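PDB 2VLD: endonuclease NucS from Pyrococcus abyssi, which cleaves single-stranded DNA at the 3' and 5' extremities of branched DNA structures, working as a homodimer that also interacts with PCNA. Local coordinates for residues Phe32-Val37 / Glu106-Val111; His38-Ala43 / Arg95-Leu100; His183-Met188 / Lys217-Lys222. The protein carries 2 engineered substitutions. All coordinates share one frame; numbering follows the deposited sequence.

Contact 1 (Phe32-Val37 / Glu106-Val111); sequences FARCKV and EPYSLV
A classic beta bulge sets Tyr108 and Ser109 together opposite Phe32 where strand 28-40 runs antiparallel to strand 106-113. Phe32 O accepts the amide of Ser109 (N to O 3.1 Å) in its carbonyl plane and, more weakly, that of Tyr108, while Phe32 N returns a bond to Ser109 O. Beyond the bulge Arg34 and Glu106 form a second hydrogen-bonded pair, Arg34 N lying 2.9 Å from Glu106 O. Both strands belong to the PH-like N-terminal domain, the region that binds single-stranded DNA. At the bulge Tyr108 CG lies beside the backbone N (chi1 -58°) and the ring lies obliquely by Ala33 and Arg34, with CD1 3.7 Å from Ala33 CA and Glu106 O over the ring centre. Tyr108 and Arg34 run alongside each other, guanidinium and ring planes 83° apart, with Tyr108 OH at the guanidinium edge and 3.4 Å from Arg34 CB. Their polar ends go to other partners, Tyr108 OH to Asp51 and Arg34 NH2 to Glu116 of the second subunit. At the other end Val111 CG2 meets the edge of the Phe32 ring at CE1 (4.0 Å), and Phe113 of the second subunit meets that ring nearly at right angles.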
# COMPACT_ATOMS: atom_id res chain seq x y z
N PHE A 32 -9.52 -8.31 1.01
CA PHE A 32 -8.74 -9.39 0.43
C PHE A 32 -9.69 -10.17 -0.47
O PHE A 32 -10.74 -10.64 -0.03
CB PHE A 32 -8.20 -10.28 1.54
CG PHE A 32 -7.60 -9.52 2.66
CD1 PHE A 32 -8.40 -8.82 3.55
CD2 PHE A 32 -6.22 -9.49 2.82
CE1 PHE A 32 -7.85 -8.09 4.59
CE2 PHE A 32 -5.64 -8.76 3.85
CZ PHE A 32 -6.46 -8.06 4.74
N ALA A 33 -9.33 -10.29 -1.75
CA ALA A 33 -10.24 -10.86 -2.74
C ALA A 33 -9.54 -11.38 -3.98
O ALA A 33 -8.59 -10.78 -4.47
CB ALA A 33 -11.31 -9.83 -3.14
N ARG A 34 -10.04 -12.50 -4.49
CA ARG A 34 -9.76 -12.91 -5.86
C ARG A 34 -10.67 -12.02 -6.69
O ARG A 34 -11.84 -11.81 -6.34
CB ARG A 34 -10.05 -14.38 -6.09
CG ARG A 34 -9.63 -14.88 -7.48
CD ARG A 34 -9.60 -16.42 -7.56
NE ARG A 34 -8.27 -16.94 -7.24
CZ ARG A 34 -7.39 -17.39 -8.13
NH1 ARG A 34 -7.69 -17.41 -9.43
NH2 ARG A 34 -6.20 -17.82 -7.72
N CYS A 35 -10.12 -11.47 -7.76
CA CYS A 35 -10.78 -10.41 -8.49
C CYS A 35 -10.08 -10.25 -9.79
O CYS A 35 -9.07 -10.91 -10.04
CB CYS A 35 -10.66 -9.09 -7.71
SG CYS A 35 -8.94 -8.54 -7.38
N LYS A 36 -10.60 -9.36 -10.62
CA LYS A 36 -9.81 -8.83 -11.72
C LYS A 36 -9.92 -7.32 -11.78
O LYS A 36 -10.78 -6.72 -11.12
CB LYS A 36 -10.08 -9.53 -13.06
CG LYS A 36 -11.49 -10.00 -13.31
CD LYS A 36 -11.52 -11.24 -14.22
CE LYS A 36 -11.70 -10.88 -15.71
NZ LYS A 36 -11.88 -12.12 -16.54
N VAL A 37 -9.02 -6.70 -12.53
CA VAL A 37 -8.87 -5.26 -12.51
C VAL A 37 -9.00 -4.75 -13.92
O VAL A 37 -8.42 -5.33 -14.84
CB VAL A 37 -7.50 -4.82 -11.92
CG1 VAL A 37 -7.39 -3.30 -11.86
CG2 VAL A 37 -7.27 -5.44 -10.55
N GLU A 106 -14.42 -13.33 -5.86
CA GLU A 106 -14.47 -14.14 -4.68
C GLU A 106 -13.90 -13.28 -3.55
O GLU A 106 -12.68 -13.11 -3.45
CB GLU A 106 -13.64 -15.41 -4.92
CG GLU A 106 -13.22 -16.19 -3.69
CD GLU A 106 -14.29 -17.14 -3.18
OE1 GLU A 106 -15.31 -17.34 -3.87
OE2 GLU A 106 -14.10 -17.70 -2.08
N PRO A 107 -14.78 -12.70 -2.71
CA PRO A 107 -14.29 -11.86 -1.62
C PRO A 107 -13.94 -12.69 -0.39
O PRO A 107 -14.85 -13.15 0.31
CB PRO A 107 -15.46 -10.91 -1.35
CG PRO A 107 -16.69 -11.63 -1.86
CD PRO A 107 -16.25 -12.78 -2.73
N TYR A 108 -12.65 -12.90 -0.14
CA TYR A 108 -12.23 -13.72 0.99
C TYR A 108 -12.51 -13.04 2.32
O TYR A 108 -12.80 -13.71 3.31
CB TYR A 108 -10.74 -14.04 0.91
CG TYR A 108 -10.32 -14.76 -0.35
CD1 TYR A 108 -9.44 -14.16 -1.24
CD2 TYR A 108 -10.78 -16.05 -0.64
CE1 TYR A 108 -9.02 -14.82 -2.39
CE2 TYR A 108 -10.37 -16.72 -1.79
CZ TYR A 108 -9.50 -16.09 -2.66
OH TYR A 108 -9.08 -16.72 -3.80
N SER A 109 -12.43 -11.72 2.35
CA SER A 109 -12.68 -10.97 3.57
C SER A 109 -12.63 -9.48 3.32
O SER A 109 -11.93 -9.01 2.43
CB SER A 109 -11.66 -11.31 4.66
OG SER A 109 -11.73 -10.37 5.72
N LEU A 110 -13.36 -8.75 4.14
CA LEU A 110 -13.35 -7.31 4.13
C LEU A 110 -13.11 -6.86 5.57
O LEU A 110 -13.67 -7.43 6.50
CB LEU A 110 -14.68 -6.78 3.59
CG LEU A 110 -14.89 -5.28 3.38
CD1 LEU A 110 -16.07 -5.02 2.46
CD2 LEU A 110 -15.08 -4.55 4.71
N VAL A 111 -12.28 -5.85 5.74
CA VAL A 111 -11.97 -5.29 7.05
C VAL A 111 -12.16 -3.77 7.04
O VAL A 111 -11.57 -3.06 6.21
CB VAL A 111 -10.52 -5.61 7.46
CG1 VAL A 111 -10.18 -4.91 8.77
CG2 VAL A 111 -10.30 -7.11 7.57

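Contact 2 (His38-Ala43 / Arg95-Leu100); sequences HYEGRA and RPYERL
Tyr39 OH donates to Glu98 OE1 over 2.7 Å, a side-chain bond spanning two antiparallel strands. The carboxylate oxygen lies in the plane of the phenol ring, yet the hydroxyl comes to it from above the carboxylate, 37° out of that plane, and the two flat groups stand 82° apart. Tyr39 reaches this far along because its CG is anti to the backbone N (chi1 176°), which brings the hydroxyl end of the ring beside Gly41; a CB there would collide with it. Tyr39 CD1 touches Leu100 CD1 at 3.9 Å. Glu40 and Arg99 form the hydrogen-bonded pair of the antiparallel bridge, Glu40 N lying 2.9 Å from Arg99 O and Arg99 N bonding back to Glu40 O. Their charged ends stay near each other, Glu40 OE2 4.5 Å from Arg99 NE, too far for a salt bridge; Glu40 bonds to Arg190 and Tyr191 of the second subunit and Arg99 to Glu101. Alongside Glu40, the Tyr97 ring presents its edge, CE2 lying 4.1 Å from Glu40 OE1. In the PH-like N-terminal domain, strand 28-40 is flanked here by strand 44-48 and strand 98-104 by strand 87-92, while Leu100 packs on Phe62 and Ile64 of strand 62-65.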
# COMPACT_ATOMS: atom_id res chain seq x y z
N HIS A 38 -9.75 -3.67 -14.07
CA HIS A 38 -9.94 -2.99 -15.33
C HIS A 38 -9.65 -1.52 -15.11
O HIS A 38 -10.20 -0.91 -14.18
CB HIS A 38 -11.38 -3.14 -15.82
CG HIS A 38 -11.88 -4.55 -15.79
ND1 HIS A 38 -11.75 -5.41 -16.86
CD2 HIS A 38 -12.54 -5.24 -14.83
CE1 HIS A 38 -12.30 -6.57 -16.56
NE2 HIS A 38 -12.79 -6.50 -15.34
N TYR A 39 -8.80 -0.95 -15.97
CA TYR A 39 -8.42 0.44 -15.88
C TYR A 39 -8.68 1.13 -17.19
O TYR A 39 -8.41 0.59 -18.26
CB TYR A 39 -6.93 0.56 -15.54
CG TYR A 39 -6.44 1.99 -15.54
CD1 TYR A 39 -6.69 2.81 -14.44
CD2 TYR A 39 -5.74 2.52 -16.62
CE1 TYR A 39 -6.27 4.13 -14.41
CE2 TYR A 39 -5.30 3.85 -16.61
CZ TYR A 39 -5.58 4.65 -15.49
OH TYR A 39 -5.17 5.98 -15.44
N GLU A 40 -9.21 2.34 -17.09
CA GLU A 40 -9.33 3.24 -18.22
C GLU A 40 -8.86 4.60 -17.74
O GLU A 40 -9.46 5.19 -16.84
CB GLU A 40 -10.78 3.34 -18.67
CG GLU A 40 -11.33 2.09 -19.31
CD GLU A 40 -12.85 2.12 -19.43
OE1 GLU A 40 -13.45 3.22 -19.47
OE2 GLU A 40 -13.45 1.02 -19.47
N GLY A 41 -7.79 5.11 -18.34
CA GLY A 41 -7.26 6.43 -17.99
C GLY A 41 -6.73 7.05 -19.25
O GLY A 41 -7.51 7.42 -20.14
N ARG A 42 -5.41 7.18 -19.35
CA ARG A 42 -4.83 7.60 -20.62
C ARG A 42 -5.03 6.49 -21.65
O ARG A 42 -5.43 6.75 -22.81
CB ARG A 42 -3.36 7.99 -20.50
CG ARG A 42 -2.78 8.48 -21.83
CD ARG A 42 -1.38 9.07 -21.71
NE ARG A 42 -0.99 9.72 -22.97
CZ ARG A 42 -1.20 11.01 -23.25
NH1 ARG A 42 -1.78 11.82 -22.37
NH2 ARG A 42 -0.81 11.49 -24.43
N ALA A 43 -4.77 5.25 -21.21
CA ALA A 43 -5.01 4.06 -22.02
C ALA A 43 -5.87 3.05 -21.26
O ALA A 43 -6.34 3.33 -20.16
CB ALA A 43 -3.70 3.43 -22.47
N ARG A 95 -10.84 15.87 -14.33
CA ARG A 95 -10.33 16.63 -15.47
C ARG A 95 -9.31 15.98 -16.41
O ARG A 95 -9.11 16.48 -17.54
CB ARG A 95 -10.04 18.11 -15.15
CG ARG A 95 -11.15 19.02 -15.67
CD ARG A 95 -11.68 18.48 -17.01
NE ARG A 95 -12.62 19.35 -17.70
CZ ARG A 95 -13.49 18.93 -18.61
NH1 ARG A 95 -13.57 17.64 -18.93
NH2 ARG A 95 -14.31 19.79 -19.20
N PRO A 96 -8.62 14.93 -15.95
CA PRO A 96 -8.64 13.76 -16.80
C PRO A 96 -9.81 12.89 -16.33
O PRO A 96 -10.35 13.14 -15.24
CB PRO A 96 -7.29 13.09 -16.51
CG PRO A 96 -6.60 13.95 -15.45
CD PRO A 96 -7.69 14.77 -14.83
N TYR A 97 -10.22 11.93 -17.14
CA TYR A 97 -11.18 10.92 -16.71
C TYR A 97 -10.40 9.65 -16.44
O TYR A 97 -9.57 9.25 -17.25
CB TYR A 97 -12.26 10.67 -17.77
CG TYR A 97 -13.08 9.42 -17.52
CD1 TYR A 97 -14.14 9.44 -16.61
CD2 TYR A 97 -12.80 8.22 -18.18
CE1 TYR A 97 -14.91 8.29 -16.36
CE2 TYR A 97 -13.55 7.06 -17.93
CZ TYR A 97 -14.60 7.10 -17.02
OH TYR A 97 -15.36 5.97 -16.78
N GLU A 98 -10.68 9.01 -15.31
CA GLU A 98 -10.01 7.78 -14.96
C GLU A 98 -10.94 6.82 -14.24
O GLU A 98 -11.63 7.22 -13.31
CB GLU A 98 -8.80 8.05 -14.07
CG GLU A 98 -7.64 8.72 -14.78
CD GLU A 98 -6.43 8.85 -13.87
OE1 GLU A 98 -5.80 7.81 -13.58
OE2 GLU A 98 -6.13 9.99 -13.45
N ARG A 99 -10.93 5.56 -14.67
CA ARG A 99 -11.77 4.54 -14.06
C ARG A 99 -10.97 3.33 -13.64
O ARG A 99 -10.36 2.66 -14.47
CB ARG A 99 -12.89 4.10 -15.02
CG ARG A 99 -14.16 3.66 -14.31
CD ARG A 99 -15.23 3.18 -15.28
NE ARG A 99 -15.19 1.73 -15.39
CZ ARG A 99 -16.13 0.92 -14.91
NH1 ARG A 99 -17.20 1.41 -14.31
NH2 ARG A 99 -16.00 -0.38 -15.05
N LEU A 100 -10.97 3.04 -12.35
CA LEU A 100 -10.36 1.83 -11.87
C LEU A 100 -11.42 0.93 -11.27
O LEU A 100 -12.09 1.30 -10.32
CB LEU A 100 -9.26 2.15 -10.85
CG LEU A 100 -8.39 0.99 -10.37
CD1 LEU A 100 -7.73 0.34 -11.55
CD2 LEU A 100 -7.35 1.48 -9.39

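Contact 3 (His183-Met188 / Lys217-Lys222); sequences HAVSQM and KKLLEK. Engineered in segment 183-188: Met188 (natural residue Leu).
No flat group enters the meeting of Val185 with Leu219 and Leu220, where the touching atoms are almost all aliphatic; the one ring of the two segments, that of His183, stacks instead on His38 of the second subunit. The contact joins helices 182-199 and 214-223 of the C-terminal PD-(D/E)XK-type nuclease domain, the helices of two successive beta-alpha-beta crossovers linking the parallel strands 170-175, 203-209 and 226-229. The two short segments run in nearly the same direction, 27° apart, with axes approaching to 9.4 Å. Val185 lies between the two leucines. Its CG1, anti to the backbone N (chi1 177°), touches Leu220 CD2 at 3.7 Å and Leu219 CG at 3.9 Å, while its CG2 rests on Leu220 CG. Leu219 and the valine pass alongside, pointing opposite ways, whereas Leu220 crosses it at a slant. An alanine here would remove both methyls and is likely to leave Leu220 CD2 and Leu219 CG facing a gap between the helices. Leu207 of strand 203-209 touches Val185 and the engineered Met188, and Leu212 and Leu225 touch Leu220. Ser186 OG, hydrogen-bonded to Leu182 O of its own helix, still comes within 3.9 Å of Leu219 CD2. The selenomethionine at position 188 bends at its last torsion (chi3 71°), and its CE ends 3.6 Å from Leu220 CD2.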
# COMPACT_ATOMS: atom_id res chain seq x y z
N HIS A 183 12.35 1.97 24.95
CA HIS A 183 12.72 1.93 23.54
C HIS A 183 13.98 2.74 23.27
O HIS A 183 14.88 2.27 22.58
CB HIS A 183 11.58 2.41 22.64
CG HIS A 183 11.87 2.25 21.18
ND1 HIS A 183 12.38 3.27 20.41
CD2 HIS A 183 11.77 1.17 20.37
CE1 HIS A 183 12.56 2.83 19.18
NE2 HIS A 183 12.20 1.56 19.13
N ALA A 184 14.04 3.95 23.83
CA ALA A 184 15.23 4.78 23.76
C ALA A 184 16.47 4.01 24.20
O ALA A 184 17.46 3.95 23.47
CB ALA A 184 15.06 6.03 24.58
N VAL A 185 16.41 3.39 25.38
CA VAL A 185 17.56 2.67 25.91
C VAL A 185 17.99 1.54 24.98
O VAL A 185 19.17 1.39 24.69
CB VAL A 185 17.30 2.16 27.36
CG1 VAL A 185 18.49 1.35 27.88
CG2 VAL A 185 17.05 3.33 28.29
N SER A 186 17.02 0.77 24.48
CA SER A 186 17.29 -0.33 23.53
C SER A 186 17.90 0.18 22.24
O SER A 186 18.80 -0.46 21.66
CB SER A 186 15.99 -1.06 23.20
OG SER A 186 15.33 -1.48 24.37
N GLN A 187 17.41 1.33 21.78
CA GLN A 187 17.95 1.99 20.60
C GLN A 187 19.43 2.29 20.86
O GLN A 187 20.31 1.81 20.13
CB GLN A 187 17.13 3.24 20.23
CG GLN A 187 17.46 3.81 18.85
CD GLN A 187 16.36 4.69 18.22
OE1 GLN A 187 15.27 4.21 17.90
NE2 GLN A 187 16.68 5.97 17.97
N MSE A 188 19.72 3.01 21.94
CA MSE A 188 21.09 3.33 22.28
C MSE A 188 21.97 2.09 22.46
O MSE A 188 23.12 2.05 21.99
CB MSE A 188 21.16 4.20 23.52
CG MSE A 188 22.57 4.62 23.84
SE MSE A 188 22.60 5.90 25.29
CE MSE A 188 22.13 4.70 26.73
N LYS A 217 15.57 3.56 33.50
CA LYS A 217 16.61 3.58 34.53
C LYS A 217 17.09 2.17 34.86
O LYS A 217 18.28 1.94 35.09
CB LYS A 217 16.09 4.29 35.80
CG LYS A 217 17.17 4.57 36.86
CD LYS A 217 16.69 5.50 37.99
CE LYS A 217 15.76 4.79 39.00
NZ LYS A 217 16.43 3.73 39.79
N LYS A 218 16.14 1.23 34.85
CA LYS A 218 16.41 -0.17 35.15
C LYS A 218 17.30 -0.80 34.09
O LYS A 218 18.40 -1.25 34.38
CB LYS A 218 15.10 -0.96 35.26
CG LYS A 218 14.99 -1.83 36.50
CD LYS A 218 14.31 -1.07 37.63
CE LYS A 218 14.40 -1.83 38.92
NZ LYS A 218 15.73 -1.62 39.58
N LEU A 219 16.81 -0.81 32.85
CA LEU A 219 17.54 -1.43 31.74
C LEU A 219 18.91 -0.79 31.52
O LEU A 219 19.83 -1.46 31.07
CB LEU A 219 16.70 -1.42 30.46
CG LEU A 219 17.27 -2.13 29.22
CD1 LEU A 219 17.63 -3.58 29.49
CD2 LEU A 219 16.30 -2.04 28.06
N LEU A 220 19.04 0.49 31.86
CA LEU A 220 20.33 1.16 31.82
C LEU A 220 21.30 0.53 32.81
O LEU A 220 22.39 0.09 32.43
CB LEU A 220 20.20 2.66 32.11
CG LEU A 220 19.72 3.66 31.06
CD1 LEU A 220 19.65 5.05 31.69
CD2 LEU A 220 20.61 3.69 29.83
N GLU A 221 20.90 0.49 34.09
CA GLU A 221 21.73 -0.10 35.14
C GLU A 221 22.09 -1.52 34.76
O GLU A 221 23.26 -1.91 34.76
CB GLU A 221 20.98 -0.11 36.47
CG GLU A 221 20.92 1.22 37.20
CD GLU A 221 19.90 1.20 38.33
OE1 GLU A 221 19.70 0.13 38.95
OE2 GLU A 221 19.30 2.26 38.60
N LYS A 222 21.05 -2.29 34.42
CA LYS A 222 21.17 -3.67 33.98
C LYS A 222 22.17 -3.84 32.85
O LYS A 222 22.74 -4.92 32.68
CB LYS A 222 19.80 -4.16 33.52
CG LYS A 222 19.70 -5.66 33.25
CD LYS A 222 18.49 -5.98 32.37
CE LYS A 222 17.17 -5.87 33.13
NZ LYS A 222 16.01 -5.83 32.20

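Overall arrangement
Contacts 1 and 2 share strand 28-40, which pairs with strand 106-113 in contact 1 and with strand 98-104 in contact 2. Their centres lie about 22 Å apart in one antiparallel sheet, and they touch where Val37 CG1 meets Leu100 CD1 at 3.7 Å. Contact 2 falls between the two segments of contact 1 along the chain; contact 3 follows both. It belongs to the nuclease domain, on the opposite side of the chain's centre, its own centre about 44 Å from that of contact 1 and about 53 Å from that of contact 2. The two domains are independent and joined by a small linker, yet in the dimer His38 stacks on His183 of the second subunit, bringing contacts 2 and 3 together between chains.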